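Local coordinates for protein BrkA autotransporter (Bordetella pertussis, PDB 3QQ2) that forms the outer-membrane beta-barrel translocator of BrkA, a protein that inhibits the classical complement pathway, and carries its passenger domain to the surface of the bacterium, at residues Arg26-Gln32 / Gln44-Glu50; Gly240-Ala246 / Tyr262-Asp268; Gly255-Ser261 / His277-Ser283. The protein carries 1 engineered substitution. All blocks are in the same frame, centred on the assembly; numbering follows the deposited sequence.

Contact 1. Residues Arg26-Gln32 / Gln44-Glu50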
loop_
_atom_site.group_PDB
_atom_site.type_symbol
_atom_site.label_atom_id
_atom_site.label_comp_id
_atom_site.label_asym_id
_atom_site.label_seq_id
_atom_site.Cartn_x
_atom_site.Cartn_y
_atom_site.Cartn_z
ATOM N N ARG A 26 13.061 -18.646 -28.330
ATOM C CA ARG A 26 11.718 -18.175 -28.683
ATOM C C ARG A 26 11.411 -16.841 -28.072
ATOM O O ARG A 26 11.573 -16.647 -26.874
ATOM C CB ARG A 26 10.635 -19.192 -28.310
ATOM C CG ARG A 26 10.367 -19.341 -26.825
ATOM C CD ARG A 26 9.165 -20.261 -26.626
ATOM N NE ARG A 26 8.415 -19.977 -25.403
ATOM C CZ ARG A 26 7.439 -19.085 -25.325
ATOM N NH1 ARG A 26 7.095 -18.373 -26.392
ATOM N NH2 ARG A 26 6.806 -18.897 -24.182
ATOM N N THR A 27 10.972 -15.921 -28.911
ATOM C CA THR A 27 10.488 -14.648 -28.426
ATOM C C THR A 27 8.956 -14.601 -28.530
ATOM O O THR A 27 8.352 -15.453 -29.178
ATOM C CB THR A 27 11.160 -13.489 -29.166
ATOM O OG1 THR A 27 10.663 -12.269 -28.636
ATOM C CG2 THR A 27 10.852 -13.532 -30.661
ATOM N N PHE A 28 8.334 -13.623 -27.881
ATOM C CA PHE A 28 6.874 -13.463 -27.910
ATOM C C PHE A 28 6.452 -12.137 -27.329
ATOM O O PHE A 28 7.203 -11.512 -26.571
ATOM C CB PHE A 28 6.174 -14.571 -27.127
ATOM C CG PHE A 28 6.387 -14.494 -25.638
ATOM C CD1 PHE A 28 7.556 -14.978 -25.055
ATOM C CD2 PHE A 28 5.419 -13.950 -24.812
ATOM C CE1 PHE A 28 7.754 -14.909 -23.680
ATOM C CE2 PHE A 28 5.624 -13.887 -23.436
ATOM C CZ PHE A 28 6.794 -14.363 -22.877
ATOM N N SER A 29 5.228 -11.736 -27.652
ATOM C CA SER A 29 4.691 -10.463 -27.219
ATOM C C SER A 29 3.179 -10.418 -27.414
ATOM O O SER A 29 2.681 -10.635 -28.505
ATOM C CB SER A 29 5.346 -9.352 -28.013
ATOM O OG SER A 29 4.679 -8.139 -27.783
ATOM N N GLU A 30 2.439 -10.117 -26.362
ATOM C CA GLU A 30 0.991 -10.211 -26.433
ATOM C C GLU A 30 0.347 -9.035 -25.745
ATOM O O GLU A 30 0.662 -8.782 -24.593
ATOM C CB GLU A 30 0.562 -11.504 -25.753
ATOM C CG GLU A 30 -0.899 -11.625 -25.503
ATOM C CD GLU A 30 -1.297 -13.044 -25.196
ATOM O OE1 GLU A 30 -1.313 -13.879 -26.140
ATOM O OE2 GLU A 30 -1.607 -13.320 -24.008
ATOM N N ARG A 31 -0.546 -8.316 -26.423
ATOM C CA ARG A 31 -1.273 -7.229 -25.750
ATOM C C ARG A 31 -2.625 -7.642 -25.199
ATOM O O ARG A 31 -3.533 -8.016 -25.947
ATOM C CB ARG A 31 -1.431 -5.970 -26.607
ATOM C CG ARG A 31 -1.953 -4.789 -25.787
ATOM C CD ARG A 31 -2.098 -3.524 -26.617
ATOM N NE ARG A 31 -2.550 -2.393 -25.815
ATOM C CZ ARG A 31 -1.820 -1.821 -24.859
ATOM N NH1 ARG A 31 -2.304 -0.792 -24.165
ATOM N NH2 ARG A 31 -0.603 -2.280 -24.581
ATOM N N GLN A 32 -2.770 -7.528 -23.886
ATOM C CA GLN A 32 -4.048 -7.811 -23.266
ATOM C C GLN A 32 -4.762 -6.526 -22.945
ATOM O O GLN A 32 -4.150 -5.585 -22.443
ATOM C CB GLN A 32 -3.863 -8.692 -22.040
ATOM C CG GLN A 32 -3.447 -10.100 -22.452
ATOM C CD GLN A 32 -2.724 -10.886 -21.381
ATOM O OE1 GLN A 32 -3.298 -11.229 -20.336
ATOM N NE2 GLN A 32 -1.463 -11.216 -21.651
ATOM N N GLN A 44 -2.280 -4.465 -20.566
ATOM C CA GLN A 44 -0.881 -4.733 -20.431
ATOM C C GLN A 44 -0.291 -5.328 -21.683
ATOM O O GLN A 44 -0.971 -6.020 -22.448
ATOM C CB GLN A 44 -0.625 -5.644 -19.244
ATOM C CG GLN A 44 -1.300 -6.991 -19.358
ATOM C CD GLN A 44 -1.134 -7.860 -18.134
ATOM O OE1 GLN A 44 -0.980 -7.357 -17.014
ATOM N NE2 GLN A 44 -1.191 -9.180 -18.335
ATOM N N THR A 45 0.987 -5.029 -21.886
ATOM C CA THR A 45 1.783 -5.672 -22.909
ATOM C C THR A 45 2.773 -6.584 -22.221
ATOM O O THR A 45 3.616 -6.109 -21.465
ATOM C CB THR A 45 2.553 -4.663 -23.756
ATOM O OG1 THR A 45 1.639 -3.726 -24.325
ATOM C CG2 THR A 45 3.261 -5.368 -24.871
ATOM N N VAL A 46 2.653 -7.886 -22.494
ATOM C CA VAL A 46 3.549 -8.927 -21.983
ATOM C C VAL A 46 4.544 -9.353 -23.062
ATOM O O VAL A 46 4.120 -9.899 -24.095
ATOM C CB VAL A 46 2.761 -10.174 -21.633
ATOM C CG1 VAL A 46 3.575 -11.051 -20.734
ATOM C CG2 VAL A 46 1.500 -9.797 -20.956
ATOM N N SER A 47 5.847 -9.139 -22.831
ATOM C CA SER A 47 6.878 -9.554 -23.795
ATOM C C SER A 47 7.861 -10.521 -23.193
ATOM O O SER A 47 8.174 -10.392 -22.031
ATOM C CB SER A 47 7.636 -8.351 -24.328
ATOM O OG SER A 47 7.000 -7.835 -25.494
ATOM N N GLY A 48 8.358 -11.489 -23.962
ATOM C CA GLY A 48 9.382 -12.399 -23.428
ATOM C C GLY A 48 10.434 -12.999 -24.357
ATOM O O GLY A 48 10.345 -12.893 -25.587
ATOM N N LEU A 49 11.424 -13.656 -23.753
ATOM C CA LEU A 49 12.452 -14.364 -24.495
ATOM C C LEU A 49 12.858 -15.614 -23.735
ATOM O O LEU A 49 13.359 -15.522 -22.632
ATOM C CB LEU A 49 13.643 -13.449 -24.680
ATOM C CG LEU A 49 14.785 -13.818 -25.632
ATOM C CD1 LEU A 49 15.902 -14.618 -24.923
ATOM C CD2 LEU A 49 14.301 -14.544 -26.887
ATOM N N GLU A 50 12.619 -16.786 -24.308
ATOM C CA GLU A 50 13.164 -18.039 -23.768
ATOM C C GLU A 50 14.388 -18.566 -24.544
ATOM O O GLU A 50 14.560 -18.291 -25.744
ATOM C CB GLU A 50 12.089 -19.106 -23.672
ATOM C CG GLU A 50 11.570 -19.204 -22.280
ATOM C CD GLU A 50 10.275 -20.005 -22.136
ATOM O OE1 GLU A 50 9.515 -20.191 -23.133
ATOM O OE2 GLU A 50 10.013 -20.426 -20.982
#

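Contact 2. Residues Gly240-Ala246 / Tyr262-Asp268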
loop_
_atom_site.group_PDB
_atom_site.type_symbol
_atom_site.label_atom_id
_atom_site.label_comp_id
_atom_site.label_asym_id
_atom_site.label_seq_id
_atom_site.Cartn_x
_atom_site.Cartn_y
_atom_site.Cartn_z
ATOM N N GLY A 240 -12.571 -16.829 -19.338
ATOM C CA GLY A 240 -13.125 -17.468 -20.541
ATOM C C GLY A 240 -13.077 -16.594 -21.788
ATOM O O GLY A 240 -13.337 -15.382 -21.725
ATOM N N ARG A 241 -12.755 -17.224 -22.926
ATOM C CA ARG A 241 -12.485 -16.522 -24.202
ATOM C C ARG A 241 -12.119 -17.442 -25.345
ATOM O O ARG A 241 -11.686 -18.573 -25.129
ATOM C CB ARG A 241 -11.336 -15.530 -24.056
ATOM C CG ARG A 241 -10.014 -16.165 -23.771
ATOM C CD ARG A 241 -8.954 -15.130 -23.863
ATOM N NE ARG A 241 -7.658 -15.750 -24.098
ATOM C CZ ARG A 241 -6.735 -15.936 -23.164
ATOM N NH1 ARG A 241 -6.960 -15.534 -21.904
ATOM N NH2 ARG A 241 -5.587 -16.529 -23.513
ATOM N N VAL A 242 -12.252 -16.916 -26.560
ATOM C CA VAL A 242 -12.006 -17.685 -27.775
ATOM C C VAL A 242 -10.878 -17.046 -28.555
ATOM O O VAL A 242 -10.757 -15.820 -28.587
ATOM C CB VAL A 242 -13.289 -17.844 -28.655
ATOM C CG1 VAL A 242 -13.725 -16.516 -29.276
ATOM C CG2 VAL A 242 -13.083 -18.896 -29.734
ATOM N N GLU A 243 -10.047 -17.887 -29.164
ATOM C CA GLU A 243 -8.878 -17.410 -29.892
ATOM C C GLU A 243 -8.728 -17.984 -31.309
ATOM O O GLU A 243 -8.992 -19.174 -31.576
ATOM C CB GLU A 243 -7.597 -17.548 -29.046
ATOM C CG GLU A 243 -7.294 -18.954 -28.546
ATOM C CD GLU A 243 -6.958 -19.040 -27.067
ATOM O OE1 GLU A 243 -6.246 -18.160 -26.526
ATOM O OE2 GLU A 243 -7.407 -20.016 -26.431
ATOM N N LEU A 244 -8.329 -17.077 -32.202
ATOM C CA LEU A 244 -8.176 -17.305 -33.642
ATOM C C LEU A 244 -6.825 -16.783 -34.066
ATOM O O LEU A 244 -6.458 -15.647 -33.747
ATOM C CB LEU A 244 -9.238 -16.541 -34.432
ATOM C CG LEU A 244 -10.643 -17.127 -34.574
ATOM C CD1 LEU A 244 -10.595 -18.510 -35.223
ATOM C CD2 LEU A 244 -11.356 -17.173 -33.233
ATOM N N GLY A 245 -6.090 -17.607 -34.796
ATOM C CA GLY A 245 -4.752 -17.240 -35.219
ATOM C C GLY A 245 -4.273 -18.140 -36.324
ATOM O O GLY A 245 -4.984 -19.059 -36.741
ATOM N N ALA A 246 -3.063 -17.875 -36.792
ATOM C CA ALA A 246 -2.480 -18.610 -37.891
ATOM C C ALA A 246 -0.981 -18.595 -37.706
ATOM O O ALA A 246 -0.437 -17.625 -37.177
ATOM C CB ALA A 246 -2.838 -17.942 -39.183
ATOM N N TYR A 262 0.500 -15.788 -35.337
ATOM C CA TYR A 262 -0.241 -14.650 -34.836
ATOM C C TYR A 262 -1.473 -15.198 -34.162
ATOM O O TYR A 262 -1.998 -16.225 -34.590
ATOM C CB TYR A 262 -0.607 -13.707 -35.974
ATOM C CG TYR A 262 -1.652 -12.678 -35.615
ATOM C CD1 TYR A 262 -2.788 -12.512 -36.414
ATOM C CD2 TYR A 262 -1.516 -11.864 -34.483
ATOM C CE1 TYR A 262 -3.768 -11.565 -36.106
ATOM C CE2 TYR A 262 -2.497 -10.913 -34.156
ATOM C CZ TYR A 262 -3.623 -10.772 -34.980
ATOM O OH TYR A 262 -4.616 -9.855 -34.684
ATOM N N GLU A 263 -1.895 -14.546 -33.079
ATOM C CA GLU A 263 -3.117 -14.924 -32.370
ATOM C C GLU A 263 -3.911 -13.711 -31.898
ATOM O O GLU A 263 -3.337 -12.712 -31.460
ATOM C CB GLU A 263 -2.812 -15.849 -31.202
ATOM C CG GLU A 263 -3.964 -16.760 -30.892
ATOM C CD GLU A 263 -3.671 -17.786 -29.790
ATOM O OE1 GLU A 263 -3.353 -18.959 -30.122
ATOM O OE2 GLU A 263 -3.781 -17.434 -28.592
ATOM N N TYR A 264 -5.233 -13.816 -32.033
ATOM C CA TYR A 264 -6.193 -12.835 -31.546
ATOM C C TYR A 264 -7.230 -13.549 -30.673
ATOM O O TYR A 264 -7.633 -14.671 -30.985
ATOM C CB TYR A 264 -6.888 -12.140 -32.720
ATOM C CG TYR A 264 -8.062 -11.280 -32.296
ATOM C CD1 TYR A 264 -9.307 -11.361 -32.935
ATOM C CD2 TYR A 264 -7.934 -10.385 -31.224
ATOM C CE1 TYR A 264 -10.393 -10.539 -32.515
ATOM C CE2 TYR A 264 -9.000 -9.584 -30.797
ATOM C CZ TYR A 264 -10.217 -9.658 -31.441
ATOM O OH TYR A 264 -11.216 -8.844 -30.973
ATOM N N ALA A 265 -7.640 -12.915 -29.572
ATOM C CA ALA A 265 -8.665 -13.477 -28.683
ATOM C C ALA A 265 -9.646 -12.442 -28.116
ATOM O O ALA A 265 -9.262 -11.332 -27.717
ATOM C CB ALA A 265 -8.033 -14.247 -27.567
ATOM N N ALA A 266 -10.917 -12.819 -28.085
ATOM C CA ALA A 266 -11.921 -12.029 -27.424
ATOM C C ALA A 266 -12.639 -12.904 -26.405
ATOM O O ALA A 266 -12.816 -14.102 -26.617
ATOM C CB ALA A 266 -12.868 -11.478 -28.418
ATOM N N GLY A 267 -13.026 -12.295 -25.288
ATOM C CA GLY A 267 -13.594 -13.020 -24.156
ATOM C C GLY A 267 -14.270 -12.112 -23.149
ATOM O O GLY A 267 -14.420 -10.921 -23.405
ATOM N N ASP A 268 -14.670 -12.693 -22.009
ATOM C CA ASP A 268 -15.384 -12.003 -20.913
ATOM C C ASP A 268 -14.615 -10.807 -20.428
ATOM O O ASP A 268 -14.860 -9.680 -20.858
ATOM C CB ASP A 268 -15.550 -12.929 -19.706
ATOM C CG ASP A 268 -16.186 -14.243 -20.060
ATOM O OD1 ASP A 268 -15.561 -15.303 -19.799
ATOM O OD2 ASP A 268 -17.317 -14.207 -20.604
#

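Contact 3. Residues Gly255-Ser261 / His277-Ser283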
loop_
_atom_site.group_PDB
_atom_site.type_symbol
_atom_site.label_atom_id
_atom_site.label_comp_id
_atom_site.label_asym_id
_atom_site.label_seq_id
_atom_site.Cartn_x
_atom_site.Cartn_y
_atom_site.Cartn_z
ATOM N N GLY A 255 19.256 -28.609 -40.509
ATOM C CA GLY A 255 19.010 -28.524 -39.087
ATOM C C GLY A 255 18.233 -27.322 -38.608
ATOM O O GLY A 255 17.869 -27.279 -37.445
ATOM N N HIS A 256 17.967 -26.349 -39.472
ATOM C CA HIS A 256 17.221 -25.153 -39.039
ATOM C C HIS A 256 15.685 -25.325 -38.991
ATOM O O HIS A 256 15.078 -26.082 -39.780
ATOM C CB HIS A 256 17.602 -23.933 -39.882
ATOM C CG HIS A 256 19.075 -23.713 -39.980
ATOM N ND1 HIS A 256 19.799 -23.057 -39.001
ATOM C CD2 HIS A 256 19.969 -24.094 -40.917
ATOM C CE1 HIS A 256 21.073 -23.038 -39.338
ATOM N NE2 HIS A 256 21.203 -23.656 -40.497
ATOM N N ASN A 257 15.077 -24.606 -38.053
ATOM C CA ASN A 257 13.650 -24.606 -37.851
ATOM C C ASN A 257 13.182 -23.238 -37.456
ATOM O O ASN A 257 13.766 -22.612 -36.568
ATOM C CB ASN A 257 13.302 -25.565 -36.749
ATOM C CG ASN A 257 13.665 -26.960 -37.097
ATOM O OD1 ASN A 257 14.711 -27.460 -36.682
ATOM N ND2 ASN A 257 12.826 -27.599 -37.905
ATOM N N LEU A 258 12.138 -22.780 -38.135
ATOM C CA LEU A 258 11.530 -21.497 -37.869
ATOM C C LEU A 258 10.050 -21.683 -37.628
ATOM O O LEU A 258 9.391 -22.439 -38.358
ATOM C CB LEU A 258 11.717 -20.565 -39.059
ATOM C CG LEU A 258 13.093 -19.937 -39.244
ATOM C CD1 LEU A 258 13.223 -19.357 -40.647
ATOM C CD2 LEU A 258 13.355 -18.872 -38.190
ATOM N N TYR A 259 9.539 -20.998 -36.599
ATOM C CA TYR A 259 8.092 -20.898 -36.332
ATOM C C TYR A 259 7.685 -19.439 -36.134
ATOM O O TYR A 259 8.391 -18.652 -35.529
ATOM C CB TYR A 259 7.695 -21.723 -35.101
ATOM C CG TYR A 259 8.487 -23.001 -34.922
ATOM C CD1 TYR A 259 9.797 -22.973 -34.416
ATOM C CD2 TYR A 259 7.940 -24.245 -35.253
ATOM C CE1 TYR A 259 10.542 -24.164 -34.239
ATOM C CE2 TYR A 259 8.676 -25.448 -35.087
ATOM C CZ TYR A 259 9.974 -25.393 -34.572
ATOM O OH TYR A 259 10.718 -26.545 -34.396
ATOM N N ALA A 260 6.548 -19.075 -36.676
ATOM C CA ALA A 260 5.957 -17.792 -36.375
ATOM C C ALA A 260 4.442 -18.000 -36.368
ATOM O O ALA A 260 3.925 -18.783 -37.159
ATOM C CB ALA A 260 6.381 -16.731 -37.403
ATOM N N SER A 261 3.753 -17.340 -35.438
ATOM C CA SER A 261 2.297 -17.372 -35.378
ATOM C C SER A 261 1.739 -16.043 -34.941
ATOM O O SER A 261 2.412 -15.262 -34.277
ATOM C CB SER A 261 1.798 -18.466 -34.439
ATOM O OG SER A 261 2.268 -18.262 -33.122
ATOM N N HIS A 277 4.253 -14.860 -31.612
ATOM C CA HIS A 277 5.299 -15.778 -31.170
ATOM C C HIS A 277 6.186 -16.060 -32.374
ATOM O O HIS A 277 5.695 -16.307 -33.475
ATOM C CB HIS A 277 4.725 -17.119 -30.703
ATOM C CG HIS A 277 3.873 -17.055 -29.471
ATOM N ND1 HIS A 277 2.498 -17.198 -29.505
ATOM C CD2 HIS A 277 4.199 -16.926 -28.162
ATOM C CE1 HIS A 277 2.011 -17.122 -28.276
ATOM N NE2 HIS A 277 3.024 -16.958 -27.441
ATOM N N ALA A 278 7.494 -16.021 -32.165
ATOM C CA ALA A 278 8.467 -16.399 -33.189
ATOM C C ALA A 278 9.402 -17.351 -32.505
ATOM O O ALA A 278 9.703 -17.169 -31.332
ATOM C CB ALA A 278 9.226 -15.199 -33.673
ATOM N N GLY A 279 9.856 -18.373 -33.209
ATOM C CA GLY A 279 10.749 -19.338 -32.587
ATOM C C GLY A 279 11.713 -19.948 -33.572
ATOM O O GLY A 279 11.321 -20.194 -34.714
ATOM N N TYR A 280 12.955 -20.185 -33.133
ATOM C CA TYR A 280 13.964 -20.873 -33.933
ATOM C C TYR A 280 14.535 -22.087 -33.205
ATOM O O TYR A 280 14.819 -22.011 -32.018
ATOM C CB TYR A 280 15.121 -19.931 -34.318
ATOM C CG TYR A 280 16.347 -20.685 -34.845
ATOM C CD1 TYR A 280 17.296 -21.224 -33.968
ATOM C CD2 TYR A 280 16.536 -20.897 -36.210
ATOM C CE1 TYR A 280 18.401 -21.938 -34.440
ATOM C CE2 TYR A 280 17.648 -21.608 -36.681
ATOM C CZ TYR A 280 18.568 -22.119 -35.784
ATOM O OH TYR A 280 19.649 -22.826 -36.231
ATOM N N ARG A 281 14.760 -23.185 -33.926
ATOM C CA ARG A 281 15.391 -24.380 -33.347
ATOM C C ARG A 281 16.379 -25.006 -34.327
ATOM O O ARG A 281 16.091 -25.107 -35.522
ATOM C CB ARG A 281 14.339 -25.418 -32.917
ATOM C CG ARG A 281 14.915 -26.801 -32.599
ATOM C CD ARG A 281 13.882 -27.741 -32.008
ATOM N NE ARG A 281 14.451 -29.037 -31.624
ATOM C CZ ARG A 281 14.816 -29.383 -30.378
ATOM N NH1 ARG A 281 14.677 -28.538 -29.349
ATOM N NH2 ARG A 281 15.339 -30.584 -30.150
ATOM N N TYR A 282 17.528 -25.437 -33.799
ATOM C CA TYR A 282 18.637 -26.048 -34.553
ATOM C C TYR A 282 18.660 -27.520 -34.196
ATOM O O TYR A 282 18.778 -27.885 -33.027
ATOM C CB TYR A 282 19.967 -25.397 -34.142
ATOM C CG TYR A 282 21.187 -25.627 -35.047
ATOM C CD1 TYR A 282 21.385 -26.835 -35.708
ATOM C CD2 TYR A 282 22.182 -24.627 -35.192
ATOM C CE1 TYR A 282 22.492 -27.046 -36.512
ATOM C CE2 TYR A 282 23.307 -24.831 -36.005
ATOM C CZ TYR A 282 23.444 -26.055 -36.658
ATOM O OH TYR A 282 24.520 -26.307 -37.474
ATOM N N SER A 283 18.540 -28.368 -35.210
ATOM C CA SER A 283 18.470 -29.813 -35.009
ATOM C C SER A 283 19.856 -30.408 -34.852
ATOM O O SER A 283 20.019 -31.615 -34.642
ATOM C CB SER A 283 17.704 -30.455 -36.145
ATOM O OG SER A 283 16.338 -30.174 -35.963
#

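Contact 1. Residues Arg26-Gln32 / Gln44-Glu50
Every residue pairs across strands 26-32 and 44-50, from Arg26 with Glu50 to Gln32 with Gln44, the two running antiparallel with axes 4.7 Å apart at their closest and directions 175° apart. They form the first hairpin of the autotransporter beta-barrel. Arg26, Phe28, Glu30, Gln32, Gln44, Val46 and Glu50 share the face that lines the pore; Thr27, Ser29, Arg31, Thr45, Ser47 and Leu49 lie on the outer one.

Phe28 and Gly48 make a cross-strand aromatic-glycine pair. With CG lodged between the backbone N and carbonyl carbon (chi1 69°), the ring folds over the neighbouring strand and lays one face on the glycine backbone, so that Gly48 N sits 3.4 Å above the middle of the ring. The glycine carbonyl is held twice: Gly48 O accepts from Phe28 N at 3.1 Å and, nearly head-on, from Thr27 OG1, whose hydroxyl reaches it from the outer face.

At the Arg26 end of the pairing, the extended chain of Arg26 runs alongside Glu50, and Arg26 NE meets Glu50 OE1 at 2.5 Å in a bent salt bridge, the oxygen tilted from the guanidinium plane and the carboxylate turned 71° against it. Glu50 OE2 is taken by Arg111 and His91, so this carboxylate links the hairpin to residues farther round the barrel wall. Glu30 instead turns to Ser275 of strand 271-282. On the outer face two serine hydroxyls face each other in a weak hydrogen bond, Ser29 OG to Ser47 OG at 3.3 Å.

Contact 2. Residues Gly240-Ala246 / Tyr262-Asp268
Backbone hydrogen bonds carry most of the pairing of Val242 with Ala266, Leu244 with Tyr264 and Ala246 with Tyr262, each pair bonded in both directions, in an antiparallel hairpin of the autotransporter beta-barrel. The bond from Leu244 N to Tyr264 O, 2.8 Å long, is nearly straight at 170°.

Apolar and aromatic side chains, Val242, Leu244, Ala246, Tyr262, Tyr264 and Ala266, occupy the outer surface of the barrel, consistent with a lipid-facing wall. Tyr262 reaches over to the next strand, where its hydroxyl bonds to Pro273 O.

Charged groups gather on the pore side. Glu243, its chain kinked at chi2 (-132°), reaches across Glu263, bringing Glu243 OE1 to 3.3 Å from Glu263 OE2, two like charges whose repulsion is probably eased by arginines. Arg213 forms a salt bridge with Glu263, while Arg241 NH2 makes a weak one with Glu243 OE1 at 3.5 Å. Beside them the small Ala265 packs its CB against Glu243 CB at 3.6 Å, and the Arg241 chain passes close by the same methyl, with NE 3.8 Å from Ala265 CB.

At the extracellular end of the pairing, Asp268 N donates to Gly240 O at 3.0 Å.

Contact 3. Residues Gly255-Ser261 / His277-Ser283
The C-terminal hairpin of the beta-barrel, near its periplasmic end, brings strand 256-261 against strand 277-282, antiparallel at 173°. Tyr259 and Gly279 are bonded in both directions: Tyr259 N donates to Gly279 O at 2.7 Å and Gly279 N returns a bond to Tyr259 O.

On the outer face His256, Tyr280 and Tyr282 form an aromatic cluster. Tyr280 has CG anti to the backbone N (chi1 166°), which carries its ring along the hairpin until the hydroxyl meets the edge of the imidazole: Tyr280 OH and His256 ND1 are hydrogen-bonded at 2.8 Å. The two rings meet rim to rim with planes 47° apart, neither covering the other. Leu258 adds CD2 at the edge of the same tyrosine, 4.3 Å from Tyr280 CD2. Tyrosines here fit the aromatic girdle common at the membrane interface of such barrels.

The pore face is more polar. Tyr259 turns the edge of its ring to the Gly279 carbonyl, with CD1 3.2 Å from Gly279 O, and then runs beside the extended chain of Arg281, the hydroxyl reaching 4.1 Å from Arg281 CB. The guanidinium continues to Asp19 and Asp54 in salt bridges, tying the last strand to the start of the modelled chain and to strand 42-57. At the hairpin's open end Ser283 N donates to Gly255 O at 2.6 Å.

From the N terminus, contact 1 comes first and closes the short connection between strands 21-34 and 42-57, well before the other two open. Contact 2 then joins strands 241-252 and 256-267 round their hairpin turn. Contact 3 begins within that loop and ends beyond it, so contacts 2 and 3 cross along the chain, sharing strand 256-267 at opposite ends. The barrel itself closes between contacts 1 and 3: the first strand lies beside the last, with a probable hydrogen bond from Thr27 N to Ala278 O at 3.0 Å and Phe28 packed on His277. The centres of contacts 2 and 3 are about 23 Å apart.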